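Local coordinates for putative GH105 family protein (Salmonella enterica subsp. enterica serovar Paratyphi A, PDB 3QWT) that is of unknown function but probably removes unsaturated uronic acid residues from the ends of oligosaccharides, at residues Ala104-Val109 / Ile156-Glu161; Arg147-Gly152 / Asn162-Trp167. All blocks are in the same frame, centred on the assembly; numbering follows the deposited sequence.

Contact 1: residues Ala104-Val109 / Ile156-Glu161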
loop_
_atom_site.group_PDB
_atom_site.type_symbol
_atom_site.label_atom_id
_atom_site.label_comp_id
_atom_site.label_asym_id
_atom_site.label_seq_id
_atom_site.Cartn_x
_atom_site.Cartn_y
_atom_site.Cartn_z
ATOM N N ALA A 104 -21.997 26.757 27.583
ATOM C CA ALA A 104 -22.320 26.638 26.168
ATOM C C ALA A 104 -23.625 27.338 25.821
ATOM O O ALA A 104 -24.606 27.211 26.541
ATOM C CB ALA A 104 -22.406 25.187 25.788
ATOM N N THR A 105 -23.638 28.073 24.713
ATOM C CA THR A 105 -24.898 28.519 24.140
ATOM C C THR A 105 -25.571 27.371 23.390
ATOM O O THR A 105 -24.998 26.284 23.260
ATOM C CB THR A 105 -24.700 29.668 23.144
ATOM O OG1 THR A 105 -25.983 30.152 22.735
ATOM C CG2 THR A 105 -23.949 29.173 21.915
ATOM N N THR A 106 -26.776 27.620 22.876
ATOM C CA THR A 106 -27.512 26.603 22.136
ATOM C C THR A 106 -26.962 26.428 20.718
ATOM O O THR A 106 -26.354 27.340 20.179
ATOM C CB THR A 106 -29.032 26.907 22.085
ATOM O OG1 THR A 106 -29.228 28.247 21.639
ATOM C CG2 THR A 106 -29.665 26.742 23.482
ATOM N N LYS A 107 -27.182 25.250 20.135
ATOM C CA LYS A 107 -26.590 24.891 18.851
ATOM C C LYS A 107 -27.462 25.250 17.649
ATOM O O LYS A 107 -28.657 24.967 17.623
ATOM C CB LYS A 107 -26.259 23.395 18.812
ATOM C CG LYS A 107 -25.229 22.947 19.860
ATOM C CD LYS A 107 -24.755 21.510 19.587
ATOM C CE LYS A 107 -23.837 20.999 20.695
ATOM N NZ LYS A 107 -24.600 20.755 21.965
ATOM N N ASN A 108 -26.836 25.863 16.653
ATOM C CA ASN A 108 -27.499 26.204 15.401
ATOM C C ASN A 108 -26.468 26.580 14.342
ATOM O O ASN A 108 -25.268 26.629 14.629
ATOM C CB ASN A 108 -28.497 27.347 15.606
ATOM C CG ASN A 108 -27.844 28.595 16.165
ATOM O OD1 ASN A 108 -26.967 29.195 15.531
ATOM N ND2 ASN A 108 -28.273 29.002 17.362
ATOM N N VAL A 109 -26.934 26.874 13.129
ATOM C CA VAL A 109 -26.030 27.121 12.007
ATOM C C VAL A 109 -25.008 28.197 12.356
ATOM O O VAL A 109 -23.850 28.105 11.963
ATOM C CB VAL A 109 -26.793 27.471 10.704
ATOM C CG1 VAL A 109 -27.464 28.849 10.795
ATOM C CG2 VAL A 109 -25.856 27.426 9.509
ATOM N N ILE A 156 -31.000 26.842 10.313
ATOM C CA ILE A 156 -31.637 27.103 11.592
ATOM C C ILE A 156 -30.782 28.000 12.486
ATOM O O ILE A 156 -29.577 27.819 12.631
ATOM C CB ILE A 156 -32.030 25.816 12.348
ATOM C CG1 ILE A 156 -32.811 26.170 13.619
ATOM C CG2 ILE A 156 -30.807 25.020 12.719
ATOM C CD1 ILE A 156 -33.267 24.958 14.403
ATOM N N THR A 157 -31.450 28.948 13.117
ATOM C CA THR A 157 -30.801 30.075 13.756
ATOM C C THR A 157 -31.129 30.150 15.258
ATOM O O THR A 157 -31.924 29.354 15.757
ATOM C CB THR A 157 -31.243 31.323 12.981
ATOM O OG1 THR A 157 -30.332 31.524 11.892
ATOM C CG2 THR A 157 -31.349 32.556 13.836
ATOM N N LEU A 158 -30.495 31.067 15.989
ATOM C CA LEU A 158 -30.856 31.288 17.389
ATOM C C LEU A 158 -32.333 31.651 17.477
ATOM O O LEU A 158 -33.027 31.263 18.425
ATOM C CB LEU A 158 -30.027 32.423 18.001
ATOM C CG LEU A 158 -28.654 32.117 18.605
ATOM C CD1 LEU A 158 -27.851 33.395 18.770
ATOM C CD2 LEU A 158 -28.789 31.408 19.954
ATOM N N ALA A 159 -32.798 32.387 16.466
ATOM C CA ALA A 159 -34.099 33.057 16.500
ATOM C C ALA A 159 -35.241 32.403 15.708
ATOM O O ALA A 159 -36.411 32.585 16.042
ATOM C CB ALA A 159 -33.942 34.501 16.060
ATOM N N GLU A 160 -34.908 31.662 14.659
ATOM C CA GLU A 160 -35.927 31.095 13.780
ATOM C C GLU A 160 -35.584 29.676 13.363
ATOM O O GLU A 160 -34.409 29.349 13.156
ATOM C CB GLU A 160 -36.045 31.935 12.509
ATOM C CG GLU A 160 -36.302 33.422 12.748
ATOM C CD GLU A 160 -36.607 34.178 11.444
ATOM O OE1 GLU A 160 -37.676 33.907 10.836
ATOM O OE2 GLU A 160 -35.781 35.032 11.033
ATOM N N GLU A 161 -36.610 28.840 13.215
ATOM C CA GLU A 161 -36.425 27.536 12.600
ATOM C C GLU A 161 -35.959 27.665 11.148
ATOM O O GLU A 161 -34.972 27.020 10.742
ATOM C CB GLU A 161 -37.701 26.706 12.666
ATOM C CG GLU A 161 -37.931 26.056 14.008
ATOM C CD GLU A 161 -39.045 25.026 13.970
ATOM O OE1 GLU A 161 -39.384 24.554 12.859
ATOM O OE2 GLU A 161 -39.580 24.691 15.054
#

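Contact 2: residues Arg147-Gly152 / Asn162-Trp167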
loop_
_atom_site.group_PDB
_atom_site.type_symbol
_atom_site.label_atom_id
_atom_site.label_comp_id
_atom_site.label_asym_id
_atom_site.label_seq_id
_atom_site.Cartn_x
_atom_site.Cartn_y
_atom_site.Cartn_z
ATOM N N ARG A 147 -32.460 18.886 8.883
ATOM C CA ARG A 147 -32.168 18.875 7.429
ATOM C C ARG A 147 -33.409 19.169 6.602
ATOM O O ARG A 147 -34.518 18.809 6.993
ATOM C CB ARG A 147 -31.590 17.531 6.963
ATOM C CG ARG A 147 -30.303 17.099 7.654
ATOM C CD ARG A 147 -29.132 17.996 7.298
ATOM N NE ARG A 147 -27.868 17.262 7.330
ATOM C CZ ARG A 147 -27.034 17.235 8.367
ATOM N NH1 ARG A 147 -27.321 17.894 9.476
ATOM N NH2 ARG A 147 -25.911 16.534 8.304
ATOM N N THR A 148 -33.214 19.797 5.449
ATOM C CA THR A 148 -34.288 19.991 4.499
ATOM C C THR A 148 -34.407 18.736 3.656
ATOM O O THR A 148 -33.663 17.781 3.870
ATOM C CB THR A 148 -33.989 21.163 3.555
ATOM O OG1 THR A 148 -32.952 20.796 2.635
ATOM C CG2 THR A 148 -33.563 22.400 4.337
ATOM N N ASP A 149 -35.352 18.746 2.712
ATOM C CA ASP A 149 -35.389 17.803 1.608
ATOM C C ASP A 149 -33.975 17.574 1.095
ATOM O O ASP A 149 -33.150 18.497 1.087
ATOM C CB ASP A 149 -36.212 18.385 0.443
ATOM C CG ASP A 149 -37.707 18.469 0.743
ATOM O OD1 ASP A 149 -38.117 18.273 1.911
ATOM O OD2 ASP A 149 -38.472 18.748 -0.203
ATOM N N HIS A 150 -33.711 16.351 0.647
ATOM C CA HIS A 150 -32.442 16.010 0.016
ATOM C C HIS A 150 -31.290 16.255 0.973
ATOM O O HIS A 150 -30.165 16.497 0.552
ATOM C CB HIS A 150 -32.264 16.809 -1.281
ATOM C CG HIS A 150 -33.286 16.488 -2.320
ATOM N ND1 HIS A 150 -33.390 15.237 -2.895
ATOM C CD2 HIS A 150 -34.258 17.245 -2.889
ATOM C CE1 HIS A 150 -34.380 15.237 -3.773
ATOM N NE2 HIS A 150 -34.919 16.446 -3.795
ATOM N N GLY A 151 -31.595 16.207 2.265
ATOM C CA GLY A 151 -30.579 16.257 3.292
ATOM C C GLY A 151 -29.759 17.522 3.244
ATOM O O GLY A 151 -28.605 17.537 3.663
ATOM N N GLY A 152 -30.354 18.595 2.732
ATOM C CA GLY A 152 -29.703 19.888 2.781
ATOM C C GLY A 152 -29.671 20.393 4.208
ATOM O O GLY A 152 -30.604 20.167 4.981
ATOM N N ASN A 162 -36.669 28.499 10.383
ATOM C CA ASN A 162 -36.453 28.611 8.945
ATOM C C ASN A 162 -36.655 27.266 8.267
ATOM O O ASN A 162 -35.834 26.808 7.468
ATOM C CB ASN A 162 -35.071 29.173 8.643
ATOM C CG ASN A 162 -34.908 30.584 9.148
ATOM O OD1 ASN A 162 -35.799 31.414 8.987
ATOM N ND2 ASN A 162 -33.778 30.861 9.782
ATOM N N HIS A 163 -37.769 26.634 8.601
ATOM C CA HIS A 163 -38.111 25.348 8.030
ATOM C C HIS A 163 -37.811 25.302 6.532
ATOM O O HIS A 163 -38.110 26.245 5.785
ATOM C CB HIS A 163 -39.583 25.039 8.291
ATOM C CG HIS A 163 -39.934 23.607 8.070
ATOM N ND1 HIS A 163 -39.362 22.583 8.797
ATOM C CD2 HIS A 163 -40.778 23.020 7.190
ATOM C CE1 HIS A 163 -39.845 21.428 8.378
ATOM N NE2 HIS A 163 -40.706 21.666 7.403
ATOM N N GLN A 164 -37.187 24.207 6.106
ATOM C CA GLN A 164 -36.978 23.933 4.681
ATOM C C GLN A 164 -36.103 24.936 3.918
ATOM O O GLN A 164 -36.023 24.858 2.697
ATOM C CB GLN A 164 -38.327 23.805 3.966
ATOM C CG GLN A 164 -39.109 22.566 4.342
ATOM C CD GLN A 164 -38.547 21.308 3.705
ATOM O OE1 GLN A 164 -37.332 21.124 3.614
ATOM N NE2 GLN A 164 -39.433 20.440 3.249
ATOM N N GLN A 165 -35.456 25.867 4.618
ATOM C CA GLN A 165 -34.640 26.893 3.949
ATOM C C GLN A 165 -33.149 26.565 3.955
ATOM O O GLN A 165 -32.623 26.006 4.942
ATOM C CB GLN A 165 -34.813 28.266 4.611
ATOM C CG GLN A 165 -36.205 28.849 4.584
ATOM C CD GLN A 165 -36.240 30.223 5.255
ATOM O OE1 GLN A 165 -35.224 30.917 5.304
ATOM N NE2 GLN A 165 -37.399 30.612 5.777
HETATM N N MSE A 166 -32.484 26.943 2.857
HETATM C CA MSE A 166 -31.023 26.880 2.725
HETATM C C MSE A 166 -30.493 28.278 2.375
HETATM O O MSE A 166 -31.040 28.950 1.498
HETATM C CB MSE A 166 -30.620 25.873 1.644
HETATM C CG MSE A 166 -30.951 24.419 1.980
HETATM SE SE MSE A 166 -30.455 23.070 0.627
HETATM C CE MSE A 166 -28.486 23.191 0.681
ATOM N N TRP A 167 -29.447 28.726 3.063
ATOM C CA TRP A 167 -28.889 30.059 2.790
ATOM C C TRP A 167 -27.422 29.988 2.390
ATOM O O TRP A 167 -26.710 29.063 2.798
ATOM C CB TRP A 167 -28.973 30.962 4.031
ATOM C CG TRP A 167 -30.339 31.208 4.580
ATOM C CD1 TRP A 167 -31.473 30.510 4.312
ATOM C CD2 TRP A 167 -30.708 32.236 5.507
ATOM N NE1 TRP A 167 -32.528 31.036 5.019
ATOM C CE2 TRP A 167 -32.083 32.091 5.765
ATOM C CE3 TRP A 167 -30.005 33.260 6.143
ATOM C CZ2 TRP A 167 -32.782 32.946 6.629
ATOM C CZ3 TRP A 167 -30.695 34.103 7.011
ATOM C CH2 TRP A 167 -32.072 33.942 7.238
#

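Contact 1: residues Ala104-Val109 / Ile156-Glu161
Asn108 lays its side-chain amide across Leu158, and the two side chains meet obliquely. With CG between its backbone N and carbonyl carbon (chi1 58°), the amide is swung over the opposing chain, bringing Asn108 ND2 to 3.4 Å from Leu158 CG. The same nitrogen lies 3.3 Å from Leu158 N, but two donors cannot bond. OD1 at the other end accepts from Thr111 N; asparagine suits the place by bracing its own loop, its ND2 end left lying against Leu158 CG and CD2. Thr106 OG1 sits 3.6 Å from Leu158 CD2, and its polar partner is Arg55. Thr105 OG1 lies 4.1 Å from Leu158 CD2, the two side chains crossing at about a right angle. The protein is an alpha/alpha toroid; here the loop joining helices 86-102 and 114-125 meets the one that follows helix 131-143. The loops run roughly antiparallel but form a single backbone bond, Val109 N to Ile156 O at 2.9 Å, almost in line with the C=O. Beta-branched Val109 sets CG1 tightly against Ile156 O, at 3.0 Å, and less closely by Thr157 OG1. A glycerol, probably from the crystallisation liquor, lies about 4 Å from the Thr105 side chain.

Contact 2: residues Arg147-Gly152 / Asn162-Trp167
Thr148 and Gln164 bring their CA atoms to 4.8 Å where the tight loop 147-152, drawn together by Thr148 N to Gly152 O and Gly152 N to Asp149 O bonds, meets the type II turn from Asn162 to Gln165. Gln164 holds the third position of that turn with a positive phi of 63°, a place often given to glycine. Its side chain folds back at chi2 (-75°) and presents the whole amide to Asp149. Asp149 N donates to Gln164 OE1 at 3.2 Å, in the carbonyl plane and on a lone pair. Gln164 NE2 donates to Asp149 OD1 at 2.9 Å: the oxygen lies in the amide plane, yet the donor comes from above the carboxylate, the two planes being 75° apart. Glutamine suits this place because it accepts at one end and donates at the other, and the paired bonds fix which way round the amide sits. Thr148 uses both branches. OG1 reaches over to bond Asp149 O at 2.8 Å, bracing the loop, while CG2 packs 3.6 Å from Gln164 C. Met166, a selenomethionine, crosses Thr148 at about a right angle; its selenium atom SE lies 3.9 Å from Gly152 CA, an approach eased by the glycine's lack of a side chain. Strand 165-167 pairs antiparallel with 216-218, Met166 bonding to Trp217 through the backbone. Helix 188-205 packs against both segments: Met166 rests on its Leu200 and His201, Gly151 O accepts from Gln197, and Arg147 forms a salt bridge with Glu193.

In the fold
From the N terminus, the chain leaves helix 86-102 and passes through 104-109, then through helices 114-125 and 131-143 to 147-152. It returns through 156-161, where contact 1 closes a long loop containing both helices, and continues directly into 162-167, where contact 2 closes a short loop without helix or strand. The segments alternate, so the two closures cross. Their centres are 15 Å apart, and they touch where Thr157 OG1 packs 4.1 Å from Asn162 ND2. Contact 1 joins the loop between helices 86-102 and 114-125 to the run between helix 131-143 and strand 165-167, whereas contact 2 ties that run to the strand itself, just ahead of helix 170-184.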